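Local atomic coordinates of CaaX farnesyltransferase beta subunit Ram1 (PDB entry 4L9P), a protein that probably catalyses, as the peptide-binding beta subunit of a zinc-dependent heterodimer, farnesyl transfer from farnesyl diphosphate to a cysteine near the C-terminus of target proteins. Residues B[135-140]-B[156-161]; B[320-325]-B[334-339]; B[376-381]-B[495-500]. One frame throughout, in Å; residues are numbered along the deposited sequence. Where two conformers were deposited one is given.

In the fold
All three contacts lie in the beta subunit's alpha-alpha toroid, in series along the chain. Contacts 1 and 2 lie on opposite sides of the chain's centre, their centres about 32 Å apart. Contact 3, centred about 8 Å from the chain's centre, joins them: Tyr-156 OH of contact 1 reaches Val-499 O at 2.7 Å, probably a hydrogen bond, while Cys-323 CB of contact 2 packs on Ile-497 CD1 at 3.7 Å. The side chain of Ile-497 is about 11 Å from the bound farnesyl diphosphate analogue FII, and that of Ser-136 about 11 Å from the side chain of the zinc ligand His-433; neither contact takes part in the site, and contact 2 lies away from it.

Contact 1 (B[135-140]-B[156-161])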
ATOM      1  N   ASP B 135      -9.567 -23.458  -7.782  1.00 11.10           N
ATOM      2  CA  ASP B 135      -8.711 -24.386  -7.015  0.65 12.30           C
ATOM      3  C   ASP B 135      -8.187 -23.720  -5.745  1.00 12.34           C
ATOM      4  O   ASP B 135      -7.962 -24.394  -4.743  1.00 14.27           O
ATOM      5  CB  ASP B 135      -7.494 -24.861  -7.824  0.65 14.56           C
ATOM      6  CG  ASP B 135      -7.858 -25.814  -8.937  0.65 17.82           C
ATOM      7  OD1 ASP B 135      -9.007 -26.296  -8.962  0.65 18.63           O
ATOM      8  OD2 ASP B 135      -6.975 -26.124  -9.774  0.65 19.60           O
ATOM      9  N   SER B 136      -8.021 -22.393  -5.760  1.00 10.25           N
ATOM     10  CA  SER B 136      -7.365 -21.706  -4.644  1.00  9.71           C
ATOM     11  C   SER B 136      -8.287 -21.636  -3.448  1.00 11.05           C
ATOM     12  O   SER B 136      -7.855 -21.289  -2.349  1.00 11.61           O
ATOM     13  CB  SER B 136      -6.921 -20.287  -5.055  1.00  9.78           C
ATOM     14  OG  SER B 136      -8.024 -19.388  -5.031  1.00  9.83           O
ATOM     15  N   LEU B 137      -9.558 -21.970  -3.648  1.00 10.61           N
ATOM     16  CA  LEU B 137     -10.524 -21.957  -2.544  1.00 13.12           C
ATOM     17  C   LEU B 137     -10.616 -23.289  -1.835  1.00 15.47           C
ATOM     18  O   LEU B 137     -11.417 -23.435  -0.905  1.00 17.12           O
ATOM     19  CB  LEU B 137     -11.941 -21.594  -3.050  1.00 13.72           C
ATOM     20  CG  LEU B 137     -12.068 -20.092  -3.323  1.00 14.14           C
ATOM     21  CD1 LEU B 137     -13.288 -19.799  -4.244  1.00 14.51           C
ATOM     22  CD2 LEU B 137     -12.059 -19.264  -2.003  1.00 15.01           C
ATOM     23  N   GLU B 138      -9.887 -24.283  -2.303  1.00 15.97           N
ATOM     24  CA  GLU B 138      -9.994 -25.595  -1.665  1.00 17.86           C
ATOM     25  C   GLU B 138      -8.872 -25.838  -0.627  1.00 18.28           C
ATOM     26  O   GLU B 138      -8.307 -24.885  -0.153  1.00 19.77           O
ATOM     27  CB  GLU B 138     -10.155 -26.644  -2.726  1.00 20.08           C
ATOM     28  CG  GLU B 138     -11.449 -26.388  -3.617  1.00 21.74           C
ATOM     29  CD  GLU B 138     -12.818 -26.279  -2.859  1.00 23.58           C
ATOM     30  OE1 GLU B 138     -12.970 -26.792  -1.731  1.00 24.43           O
ATOM     31  OE2 GLU B 138     -13.788 -25.715  -3.427  1.00 24.02           O
ATOM     32  N   ASP B 139      -8.555 -27.064  -0.235  1.00 17.00           N
ATOM     33  CA  ASP B 139      -7.658 -27.268   0.911  1.00 16.97           C
ATOM     34  C   ASP B 139      -6.179 -27.188   0.520  1.00 15.63           C
ATOM     35  O   ASP B 139      -5.791 -27.651  -0.583  1.00 16.76           O
ATOM     36  CB  ASP B 139      -7.937 -28.659   1.507  1.00 19.00           C
ATOM     37  CG  ASP B 139      -7.190 -28.915   2.809  1.00 20.66           C
ATOM     38  OD1 ASP B 139      -7.481 -28.272   3.834  1.00 20.68           O
ATOM     39  OD2 ASP B 139      -6.365 -29.850   2.839  1.00 22.29           O
ATOM     40  N   TYR B 140      -5.358 -26.686   1.450  1.00 14.16           N
ATOM     41  CA  TYR B 140      -3.905 -26.572   1.277  1.00 14.19           C
ATOM     42  C   TYR B 140      -3.208 -27.533   2.229  1.00 15.97           C
ATOM     43  O   TYR B 140      -3.709 -27.780   3.317  1.00 16.47           O
ATOM     44  CB  TYR B 140      -3.418 -25.143   1.607  1.00 13.61           C
ATOM     45  CG  TYR B 140      -3.912 -24.118   0.626  1.00 13.45           C
ATOM     46  CD1 TYR B 140      -5.248 -23.695   0.617  1.00 13.61           C
ATOM     47  CD2 TYR B 140      -3.043 -23.586  -0.327  1.00 13.34           C
ATOM     48  CE1 TYR B 140      -5.672 -22.726  -0.290  1.00 13.17           C
ATOM     49  CE2 TYR B 140      -3.455 -22.666  -1.248  1.00 13.00           C
ATOM     50  CZ  TYR B 140      -4.772 -22.224  -1.230  1.00 13.15           C
ATOM     51  OH  TYR B 140      -5.191 -21.296  -2.172  1.00 13.92           O
ATOM     52  N   TYR B 156     -11.300 -13.765  -0.011  1.00  6.18           N
ATOM     53  CA  TYR B 156     -11.533 -12.524  -0.727  1.00  5.37           C
ATOM     54  C   TYR B 156     -10.822 -12.506  -2.083  1.00  5.22           C
ATOM     55  O   TYR B 156     -11.441 -12.127  -3.080  1.00  5.93           O
ATOM     56  CB  TYR B 156     -11.093 -11.327   0.133  1.00  5.37           C
ATOM     57  CG  TYR B 156     -11.025 -10.069  -0.706  1.00  4.39           C
ATOM     58  CD1 TYR B 156     -12.208  -9.387  -1.177  1.00  4.76           C
ATOM     59  CD2 TYR B 156      -9.772  -9.564  -1.078  1.00  4.72           C
ATOM     60  CE1 TYR B 156     -12.076  -8.253  -2.041  1.00  5.61           C
ATOM     61  CE2 TYR B 156      -9.650  -8.440  -1.935  1.00  4.61           C
ATOM     62  CZ  TYR B 156     -10.811  -7.786  -2.373  1.00  4.49           C
ATOM     63  OH  TYR B 156     -10.687  -6.695  -3.181  1.00  6.04           O
ATOM     64  N   TRP B 157      -9.527 -12.818  -2.117  1.00  5.31           N
ATOM     65  CA  TRP B 157      -8.780 -12.694  -3.393  1.00  4.77           C
ATOM     66  C   TRP B 157      -9.396 -13.590  -4.448  1.00  5.22           C
ATOM     67  O   TRP B 157      -9.508 -13.217  -5.648  1.00  6.88           O
ATOM     68  CB  TRP B 157      -7.298 -13.131  -3.212  1.00  5.17           C
ATOM     69  CG  TRP B 157      -6.549 -12.178  -2.297  1.00  5.48           C
ATOM     70  CD1 TRP B 157      -6.682 -10.813  -2.237  1.00  6.36           C
ATOM     71  CD2 TRP B 157      -5.510 -12.523  -1.387  1.00  6.35           C
ATOM     72  NE1 TRP B 157      -5.824 -10.309  -1.273  1.00  7.64           N
ATOM     73  CE2 TRP B 157      -5.098 -11.337  -0.747  1.00  7.65           C
ATOM     74  CE3 TRP B 157      -4.908 -13.753  -1.021  1.00  8.61           C
ATOM     75  CZ2 TRP B 157      -4.101 -11.330   0.247  1.00  9.08           C
ATOM     76  CZ3 TRP B 157      -3.902 -13.744  -0.029  1.00  9.68           C
ATOM     77  CH2 TRP B 157      -3.529 -12.530   0.578  1.00  9.75           C
ATOM     78  N   ALA B 158      -9.783 -14.811  -4.062  1.00  5.45           N
ATOM     79  CA  ALA B 158     -10.375 -15.754  -5.046  1.00  6.26           C
ATOM     80  C   ALA B 158     -11.761 -15.254  -5.474  1.00  6.63           C
ATOM     81  O   ALA B 158     -12.061 -15.259  -6.681  1.00  7.08           O
ATOM     82  CB  ALA B 158     -10.445 -17.150  -4.441  1.00  8.33           C
ATOM     83  N   LEU B 159     -12.627 -14.838  -4.534  1.00  6.92           N
ATOM     84  CA  LEU B 159     -13.957 -14.365  -4.973  1.00  6.69           C
ATOM     85  C   LEU B 159     -13.828 -13.120  -5.855  1.00  6.52           C
ATOM     86  O   LEU B 159     -14.572 -12.996  -6.840  1.00  7.55           O
ATOM     87  CB  LEU B 159     -14.831 -14.041  -3.760  1.00  7.77           C
ATOM     88  CG  LEU B 159     -15.236 -15.255  -2.935  1.00  8.92           C
ATOM     89  CD1 LEU B 159     -15.935 -14.766  -1.653  1.00  9.91           C
ATOM     90  CD2 LEU B 159     -16.168 -16.197  -3.791  1.00 11.18           C
ATOM     91  N   ALA B 160     -12.965 -12.197  -5.484  1.00  5.91           N
ATOM     92  CA  ALA B 160     -12.774 -10.997  -6.285  1.00  5.33           C
ATOM     93  C   ALA B 160     -12.293 -11.356  -7.700  1.00  5.63           C
ATOM     94  O   ALA B 160     -12.851 -10.835  -8.685  1.00  5.79           O
ATOM     95  CB  ALA B 160     -11.725 -10.069  -5.614  1.00  5.46           C
ATOM     96  N   GLY B 161     -11.308 -12.254  -7.844  1.00  5.42           N
ATOM     97  CA  GLY B 161     -10.875 -12.663  -9.191  1.00  6.38           C
ATOM     98  C   GLY B 161     -11.987 -13.326  -9.993  1.00  5.88           C
ATOM     99  O   GLY B 161     -12.144 -13.040 -11.170  1.00  6.52           O
TER
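Two first torsions aim Ser-136 and Leu-137 at the methyl of Ala-158: Ser-136 OG sits between its backbone N and carbonyl carbon (chi1 79°), while Leu-137 CG lies beside its backbone N, opposite the carbonyl carbon (chi1 -77°). The result is one small knob met by two neighbouring residues. Ala-158 CB is 3.3 Å from Ser-136 OG and 3.5 Å from Leu-137 CG. Both leucine branches stay close to it as well, Leu-137 CD2 at 3.6 Å and Leu-137 CD1 at 3.9 Å from Ala-158 CB, which makes the leucine fork the main apolar partner. The serine oxygen touches the methyl by van der Waals contact, while its hydrogen bond goes back to Leu-133 O at the end of helix 126-135.

The presenting backbone is a type I turn from Asp-135 to Glu-138, closed by Glu-138 N to Asp-135 O at 3.1 Å. Tyr-140 OH clamps the same loop through a 2.7 Å hydrogen bond to Ser-136 O, arriving in the carbonyl plane on a lone pair at a C=O...donor angle of 114°. Leu-137 also packs on Phe-172 and on Leu-44 of the alpha subunit, so the loop lies between helix 151-164 and that subunit. Trp-153 of this helix lines the ligand pocket. The arrangement is the loop linking helices 126-135 and 151-164 folded back on the second, within the alpha-alpha toroid.

Contact 2 (B[320-325]-B[334-339]); sequences ACLCLL and RYMNIA
The apolar contacts centre on Leu-322, whose two methyls go to two successive residues. Leu-322 CD1 meets Met-336 at CG and again at the terminal CE, 3.9 Å from Met-336 CG and 4.1 Å from Met-336 CE; the turn at chi2 (-70°) is what brings CE back to the same methyl. Leu-322 CD2 lies 4.2 Å from Tyr-335 CB and approaches the tyrosine ring at a slant. Val-331, Pro-289 and Leu-292 pack on the same leucine and extend this buried patch.

In the alpha-alpha toroid the contact ties the C-terminal part of helix 312-323 to the break between helices 328-335 and 338-346. The backbone there leaves helical angles at Met-336, and Asn-337 then caps a new helix that begins at Ile-338.

Polar interactions are made by the break itself. Asn-337 OD1 accepts a weak bond from Ala-339 N at 3.1 Å, bent to 129° at the hydrogen, and Asn-337 N donates to Gln-296 OE1. Across the subunit boundary, Lys-230 of the alpha subunit donates through NZ to Tyr-335 O and packs against Met-336.

A face arrangement between chain neighbours completes 334-339: Tyr-335 OH stands 3.2 Å above the centre of the Arg-334 guanidinium plane.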
ATOM      1  N   ALA B 320      -7.832   6.329  -0.717  1.00  4.12           N
ATOM      2  CA  ALA B 320      -9.154   5.726  -0.681  1.00  4.02           C
ATOM      3  C   ALA B 320      -9.834   6.102   0.643  1.00  4.82           C
ATOM      4  O   ALA B 320     -11.026   6.419   0.670  1.00  5.52           O
ATOM      5  CB  ALA B 320      -9.056   4.169  -0.813  1.00  4.57           C
ATOM      6  N   CYS B 321      -9.088   6.072   1.763  1.00  5.33           N
ATOM      7  CA  CYS B 321      -9.689   6.472   3.040  1.00  6.22           C
ATOM      8  C   CYS B 321     -10.137   7.941   2.983  1.00  5.51           C
ATOM      9  O   CYS B 321     -11.233   8.256   3.481  1.00  6.37           O
ATOM     10  CB  CYS B 321      -8.646   6.254   4.168  1.00  6.95           C
ATOM     11  SG  CYS B 321      -9.418   6.352   5.790  1.00  9.02           S
ATOM     12  N   LEU B 322      -9.326   8.841   2.388  1.00  5.89           N
ATOM     13  CA  LEU B 322      -9.749  10.268   2.288  1.00  5.91           C
ATOM     14  C   LEU B 322     -11.052  10.382   1.501  1.00  6.25           C
ATOM     15  O   LEU B 322     -11.930  11.170   1.878  1.00  7.94           O
ATOM     16  CB  LEU B 322      -8.683  11.128   1.588  1.00  6.49           C
ATOM     17  CG  LEU B 322      -7.489  11.454   2.484  1.00  6.48           C
ATOM     18  CD1 LEU B 322      -6.465  12.183   1.618  1.00  7.29           C
ATOM     19  CD2 LEU B 322      -7.834  12.314   3.707  1.00  6.82           C
ATOM     20  N   CYS B 323     -11.201   9.563   0.456  1.00  5.66           N
ATOM     21  CA  CYS B 323     -12.417   9.610  -0.337  1.00  6.83           C
ATOM     22  C   CYS B 323     -13.621   8.983   0.369  1.00  7.66           C
ATOM     23  O   CYS B 323     -14.758   9.111  -0.145  1.00  7.98           O
ATOM     24  CB  CYS B 323     -12.172   8.946  -1.727  1.00  8.16           C
ATOM     25  SG  CYS B 323     -10.995   9.987  -2.709  1.00  9.50           S
ATOM     26  N   LEU B 324     -13.443   8.274   1.489  1.00  8.68           N
ATOM     27  CA  LEU B 324     -14.576   7.915   2.346  1.00  9.73           C
ATOM     28  C   LEU B 324     -15.043   9.064   3.257  1.00 11.82           C
ATOM     29  O   LEU B 324     -16.092   8.964   3.946  1.00 13.97           O
ATOM     30  CB  LEU B 324     -14.143   6.742   3.265  1.00 10.16           C
ATOM     31  CG  LEU B 324     -14.021   5.417   2.572  1.00  9.79           C
ATOM     32  CD1 LEU B 324     -13.455   4.431   3.562  1.00 10.92           C
ATOM     33  CD2 LEU B 324     -15.392   4.919   2.120  1.00 10.46           C
ATOM     34  N   LEU B 325     -14.284  10.149   3.288  1.00  9.44           N
ATOM     35  CA  LEU B 325     -14.589  11.267   4.178  1.00 10.38           C
ATOM     36  C   LEU B 325     -15.319  12.434   3.531  1.00 12.08           C
ATOM     37  O   LEU B 325     -15.836  13.308   4.239  1.00 14.29           O
ATOM     38  CB  LEU B 325     -13.313  11.802   4.858  1.00 11.63           C
ATOM     39  CG  LEU B 325     -12.485  10.692   5.514  1.00 11.50           C
ATOM     40  CD1 LEU B 325     -11.191  11.301   6.110  1.00 13.05           C
ATOM     41  CD2 LEU B 325     -13.279   9.930   6.573  1.00 12.35           C
ATOM     42  N   ARG B 334      -7.135  19.242   0.126  1.00  9.70           N
ATOM     43  CA  ARG B 334      -7.019  19.885   1.415  1.00 10.29           C
ATOM     44  C   ARG B 334      -5.935  19.195   2.226  1.00  9.74           C
ATOM     45  O   ARG B 334      -5.152  19.885   2.923  1.00 11.41           O
ATOM     46  CB  ARG B 334      -8.327  19.790   2.150  1.00 10.32           C
ATOM     47  CG  ARG B 334      -8.200  20.358   3.588  1.00 14.28           C
ATOM     48  CD  ARG B 334      -9.533  20.605   4.272  1.00 18.00           C
ATOM     49  NE  ARG B 334      -9.282  21.088   5.643  1.00 22.59           N
ATOM     50  CZ  ARG B 334     -10.231  21.280   6.553  1.00 26.07           C
ATOM     51  NH1 ARG B 334     -11.492  21.025   6.229  1.00 27.26           N
ATOM     52  NH2 ARG B 334      -9.922  21.703   7.792  1.00 27.53           N
ATOM     53  N   TYR B 335      -5.862  17.849   2.180  1.00  7.64           N
ATOM     54  CA  TYR B 335      -4.983  17.120   3.108  1.00  6.68           C
ATOM     55  C   TYR B 335      -3.688  16.623   2.450  1.00  8.03           C
ATOM     56  O   TYR B 335      -2.767  16.225   3.166  1.00 10.30           O
ATOM     57  CB  TYR B 335      -5.762  15.955   3.778  1.00  6.95           C
ATOM     58  CG  TYR B 335      -6.835  16.501   4.695  1.00  7.59           C
ATOM     59  CD1 TYR B 335      -6.518  17.053   5.944  1.00  8.36           C
ATOM     60  CD2 TYR B 335      -8.174  16.531   4.278  1.00  8.55           C
ATOM     61  CE1 TYR B 335      -7.514  17.619   6.742  1.00  9.33           C
ATOM     62  CE2 TYR B 335      -9.194  17.067   5.076  1.00 10.49           C
ATOM     63  CZ  TYR B 335      -8.835  17.604   6.299  1.00 10.53           C
ATOM     64  OH  TYR B 335      -9.812  18.144   7.105  1.00 13.70           O
ATOM     65  N   MET B 336      -3.619  16.611   1.123  1.00  6.62           N
ATOM     66  CA  MET B 336      -2.400  16.228   0.440  1.00  5.85           C
ATOM     67  C   MET B 336      -1.947  17.347  -0.461  1.00  5.99           C
ATOM     68  O   MET B 336      -2.770  18.074  -1.042  1.00  7.96           O
ATOM     69  CB  MET B 336      -2.661  14.985  -0.458  1.00  5.95           C
ATOM     70  CG  MET B 336      -3.090  13.773   0.377  1.00  7.85           C
ATOM     71  SD  MET B 336      -1.625  13.187   1.363  1.00  8.75           S
ATOM     72  CE  MET B 336      -2.472  12.071   2.475  1.00  8.40           C
ATOM     73  N   ASN B 337      -0.627  17.470  -0.598  1.00  7.04           N
ATOM     74  CA  ASN B 337      -0.041  18.363  -1.591  1.00  8.14           C
ATOM     75  C   ASN B 337      -0.126  17.623  -2.944  1.00  7.95           C
ATOM     76  O   ASN B 337       0.668  16.719  -3.204  1.00  7.60           O
ATOM     77  CB  ASN B 337       1.418  18.685  -1.233  1.00 10.10           C
ATOM     78  CG  ASN B 337       2.007  19.698  -2.192  1.00 12.66           C
ATOM     79  OD1 ASN B 337       1.372  20.041  -3.157  1.00 14.61           O
ATOM     80  ND2 ASN B 337       3.214  20.182  -1.921  1.00 14.77           N
ATOM     81  N   ILE B 338      -1.086  17.978  -3.798  1.00  8.61           N
ATOM     82  CA  ILE B 338      -1.241  17.291  -5.067  1.00 11.08           C
ATOM     83  C   ILE B 338      -0.061  17.587  -6.004  1.00 12.79           C
ATOM     84  O   ILE B 338       0.299  16.739  -6.828  1.00 12.40           O
ATOM     85  CB  ILE B 338      -2.656  17.559  -5.696  1.00 14.48           C
ATOM     86  CG1 ILE B 338      -3.709  16.886  -4.803  1.00 16.48           C
ATOM     87  CG2 ILE B 338      -2.745  16.962  -7.087  1.00 17.09           C
ATOM     88  CD1 ILE B 338      -5.151  17.172  -5.150  1.00 19.03           C
ATOM     89  N   ALA B 339       0.586  18.747  -5.848  1.00 13.16           N
ATOM     90  CA  ALA B 339       1.740  19.082  -6.695  1.00 14.56           C
ATOM     91  C   ALA B 339       2.919  18.158  -6.600  1.00 13.34           C
ATOM     92  O   ALA B 339       3.705  18.051  -7.551  1.00 15.53           O
ATOM     93  CB  ALA B 339       2.238  20.522  -6.338  1.00 16.28           C
TER

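Contact 3 (B[376-381]-B[495-500]); sequences WPLVQA and HPIFVI
The loop that carries Pro-496 and Ile-497 to Leu-378 is closed by His-495 N, which donates to Ile-500 O at 2.8 Å. His-495 O in turn takes Val-499 N at 2.9 Å. Within the same loop Ile-497 N donates to His-495 ND1 at 3.1 Å, with an N-H...acceptor angle of 147°; the donor lies close to the imidazole plane, at the ring's edge. His-495 NE2 is bonded to Ala-464 O, which suggests the tautomer with the proton on NE2. Over one face of the imidazole, Phe-498 CD2 stands 3.3 Å above the ring centre. These bonds and this packing make 495-500 a compact turn that offers Pro-496 and Ile-497 to the helix.

The contact with helix 375-384 is wholly apolar. Leu-378 CD2 touches both loop residues, 4.1 Å from Ile-497 CG1 and 4.2 Å from Pro-496 CB, and the leucine and isoleucine side chains run at about a right angle. Beside them two prolines meet, with Pro-377 CG 4.3 Å from Pro-496 CB. The CB of Leu-378 is not aimed at the loop; chi1 of -58° brings CD2 nearer to it. Trp-467 packs on both Leu-378 and Pro-496, and Cys-323 of helix 312-323 on Ile-497.

Ile-497 O is bonded to the hydroxyl of Tyr-255, a residue of the FII pocket. A C-terminal loop packed against the toroid helices near the centre of the subunit is consistent with the loop that closes one end of the alpha-alpha barrel in protein farnesyltransferases.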
ATOM      1  N   TRP B 376      -5.270   6.213  -9.431  1.00  4.87           N
ATOM      2  CA  TRP B 376      -5.520   7.164 -10.520  1.00  4.68           C
ATOM      3  C   TRP B 376      -6.966   7.691 -10.615  1.00  4.80           C
ATOM      4  O   TRP B 376      -7.157   8.907 -10.755  1.00  5.71           O
ATOM      5  CB  TRP B 376      -5.031   6.612 -11.878  1.00  5.02           C
ATOM      6  CG  TRP B 376      -3.515   6.722 -11.938  1.00  5.82           C
ATOM      7  CD1 TRP B 376      -2.567   5.674 -11.940  1.00  6.70           C
ATOM      8  CD2 TRP B 376      -2.744   7.948 -11.968  1.00  6.37           C
ATOM      9  NE1 TRP B 376      -1.279   6.208 -11.999  1.00  6.92           N
ATOM     10  CE2 TRP B 376      -1.353   7.579 -12.010  1.00  6.72           C
ATOM     11  CE3 TRP B 376      -3.088   9.310 -11.954  1.00  7.74           C
ATOM     12  CZ2 TRP B 376      -0.328   8.520 -12.059  1.00  8.05           C
ATOM     13  CZ3 TRP B 376      -2.040  10.273 -11.954  1.00  9.13           C
ATOM     14  CH2 TRP B 376      -0.687   9.856 -12.025  1.00  9.72           C
ATOM     15  N   PRO B 377      -7.986   6.811 -10.526  1.00  5.23           N
ATOM     16  CA  PRO B 377      -9.352   7.382 -10.553  1.00  5.77           C
ATOM     17  C   PRO B 377      -9.588   8.302  -9.363  1.00  5.81           C
ATOM     18  O   PRO B 377     -10.382   9.261  -9.510  1.00  6.78           O
ATOM     19  CB  PRO B 377     -10.274   6.147 -10.453  1.00  7.31           C
ATOM     20  CG  PRO B 377      -9.424   4.946 -10.758  1.00  9.25           C
ATOM     21  CD  PRO B 377      -7.956   5.336 -10.592  1.00  7.22           C
ATOM     22  N   LEU B 378      -8.949   8.020  -8.229  1.00  5.47           N
ATOM     23  CA  LEU B 378      -9.161   8.873  -7.040  1.00  5.42           C
ATOM     24  C   LEU B 378      -8.519  10.234  -7.281  1.00  5.82           C
ATOM     25  O   LEU B 378      -9.156  11.291  -7.051  1.00  6.90           O
ATOM     26  CB  LEU B 378      -8.532   8.230  -5.777  1.00  6.34           C
ATOM     27  CG  LEU B 378      -9.118   6.840  -5.514  1.00  5.98           C
ATOM     28  CD1 LEU B 378      -8.404   6.229  -4.247  1.00  8.16           C
ATOM     29  CD2 LEU B 378     -10.634   6.789  -5.345  1.00  6.71           C
ATOM     30  N   VAL B 379      -7.256  10.264  -7.763  0.76  5.80           N
ATOM     31  CA  VAL B 379      -6.582  11.551  -7.976  0.76  6.86           C
ATOM     32  C   VAL B 379      -7.288  12.290  -9.136  0.76  6.56           C
ATOM     33  O   VAL B 379      -7.501  13.518  -9.104  0.76  6.47           O
ATOM     34  CB  VAL B 379      -5.078  11.328  -8.284  0.76  7.93           C
ATOM     35  CG1 VAL B 379      -4.377  12.655  -8.826  0.76  9.71           C
ATOM     36  CG2 VAL B 379      -4.402  10.818  -6.976  0.76  7.59           C
ATOM     37  N   GLN B 380      -7.629  11.546 -10.189  1.00  6.38           N
ATOM     38  CA  GLN B 380      -8.308  12.173 -11.348  1.00  8.07           C
ATOM     39  C   GLN B 380      -9.647  12.792 -10.922  1.00  7.09           C
ATOM     40  O   GLN B 380      -9.993  13.919 -11.339  1.00  7.61           O
ATOM     41  CB  GLN B 380      -8.429  11.148 -12.444  1.00  8.60           C
ATOM     42  CG  GLN B 380      -6.931  10.953 -13.049  1.00 10.80           C
ATOM     43  CD  GLN B 380      -6.642   9.751 -13.945  1.00 12.54           C
ATOM     44  OE1 GLN B 380      -5.490   9.567 -14.340  1.00 10.22           O
ATOM     45  NE2 GLN B 380      -7.657   8.982 -14.312  1.00 14.11           N
ATOM     46  N   ALA B 381     -10.370  12.133 -10.019  1.00  7.02           N
ATOM     47  CA  ALA B 381     -11.620  12.735  -9.495  1.00  7.40           C
ATOM     48  C   ALA B 381     -11.313  13.980  -8.668  1.00  6.90           C
ATOM     49  O   ALA B 381     -12.105  14.933  -8.634  1.00  9.78           O
ATOM     50  CB  ALA B 381     -12.381  11.732  -8.630  1.00  8.13           C
ATOM     51  N   HIS B 495     -15.382  -1.100  -7.827  1.00  6.00           N
ATOM     52  CA  HIS B 495     -15.417   0.210  -7.187  1.00  5.86           C
ATOM     53  C   HIS B 495     -13.993   0.585  -6.744  1.00  6.21           C
ATOM     54  O   HIS B 495     -13.315  -0.206  -6.093  1.00  6.78           O
ATOM     55  CB  HIS B 495     -16.299   0.052  -5.940  1.00  6.81           C
ATOM     56  CG  HIS B 495     -16.715   1.337  -5.314  1.00  6.71           C
ATOM     57  ND1 HIS B 495     -15.829   2.179  -4.667  1.00  6.90           N
ATOM     58  CD2 HIS B 495     -17.921   1.951  -5.286  1.00  7.97           C
ATOM     59  CE1 HIS B 495     -16.481   3.247  -4.231  1.00  7.90           C
ATOM     60  NE2 HIS B 495     -17.756   3.149  -4.629  1.00  6.78           N
ATOM     61  N   PRO B 496     -13.514   1.767  -7.103  1.00  5.93           N
ATOM     62  CA  PRO B 496     -12.092   2.067  -6.775  1.00  7.18           C
ATOM     63  C   PRO B 496     -11.775   2.197  -5.281  1.00  7.75           C
ATOM     64  O   PRO B 496     -10.611   2.049  -4.926  1.00  9.65           O
ATOM     65  CB  PRO B 496     -11.782   3.365  -7.469  1.00  9.31           C
ATOM     66  CG  PRO B 496     -13.123   3.813  -8.045  1.00 11.93           C
ATOM     67  CD  PRO B 496     -14.191   2.760  -7.938  1.00  8.67           C
ATOM     68  N   ILE B 497     -12.761   2.487  -4.433  1.00  6.24           N
ATOM     69  CA  ILE B 497     -12.480   2.537  -2.988  1.00  5.57           C
ATOM     70  C   ILE B 497     -12.710   1.161  -2.336  1.00  4.76           C
ATOM     71  O   ILE B 497     -11.893   0.733  -1.530  1.00  5.90           O
ATOM     72  CB  ILE B 497     -13.446   3.516  -2.283  1.00  6.36           C
ATOM     73  CG1 ILE B 497     -13.222   4.914  -2.817  1.00  7.12           C
ATOM     74  CG2 ILE B 497     -13.258   3.482  -0.776  1.00  7.17           C
ATOM     75  CD1 ILE B 497     -14.231   5.947  -2.249  1.00  9.31           C
ATOM     76  N   PHE B 498     -13.806   0.461  -2.686  1.00  4.38           N
ATOM     77  CA  PHE B 498     -14.193  -0.765  -1.942  1.00  4.53           C
ATOM     78  C   PHE B 498     -13.602  -2.008  -2.563  1.00  5.03           C
ATOM     79  O   PHE B 498     -13.591  -3.077  -1.925  1.00  6.47           O
ATOM     80  CB  PHE B 498     -15.713  -0.906  -1.853  1.00  5.60           C
ATOM     81  CG  PHE B 498     -16.344   0.244  -1.063  1.00  5.74           C
ATOM     82  CD1 PHE B 498     -15.974   0.449   0.269  1.00  6.22           C
ATOM     83  CD2 PHE B 498     -17.233   1.171  -1.686  1.00  6.56           C
ATOM     84  CE1 PHE B 498     -16.506   1.486   1.009  1.00  6.00           C
ATOM     85  CE2 PHE B 498     -17.787   2.237  -0.938  1.00  6.87           C
ATOM     86  CZ  PHE B 498     -17.434   2.396   0.435  1.00  7.65           C
ATOM     87  N   VAL B 499     -13.142  -1.938  -3.824  1.00  5.27           N
ATOM     88  CA  VAL B 499     -12.447  -3.102  -4.427  1.00  4.22           C
ATOM     89  C   VAL B 499     -13.314  -4.367  -4.486  1.00  5.21           C
ATOM     90  O   VAL B 499     -12.872  -5.489  -4.245  1.00  6.13           O
ATOM     91  CB  VAL B 499     -11.018  -3.364  -3.822  1.00  4.71           C
ATOM     92  CG1 VAL B 499     -10.148  -4.011  -4.923  1.00  6.43           C
ATOM     93  CG2 VAL B 499     -10.352  -2.071  -3.371  1.00  5.17           C
ATOM     94  N   ILE B 500     -14.579  -4.137  -4.858  1.00  5.96           N
ATOM     95  CA  ILE B 500     -15.592  -5.137  -5.162  1.00  6.05           C
ATOM     96  C   ILE B 500     -16.514  -4.500  -6.189  1.00  6.59           C
ATOM     97  O   ILE B 500     -16.464  -3.293  -6.420  1.00  6.72           O
ATOM     98  CB  ILE B 500     -16.429  -5.516  -3.868  1.00  7.16           C
ATOM     99  CG1 ILE B 500     -16.937  -4.267  -3.122  1.00  6.94           C
ATOM    100  CG2 ILE B 500     -15.609  -6.449  -2.939  1.00  8.16           C
ATOM    101  CD1 ILE B 500     -17.920  -4.639  -1.967  1.00  7.21           C
TER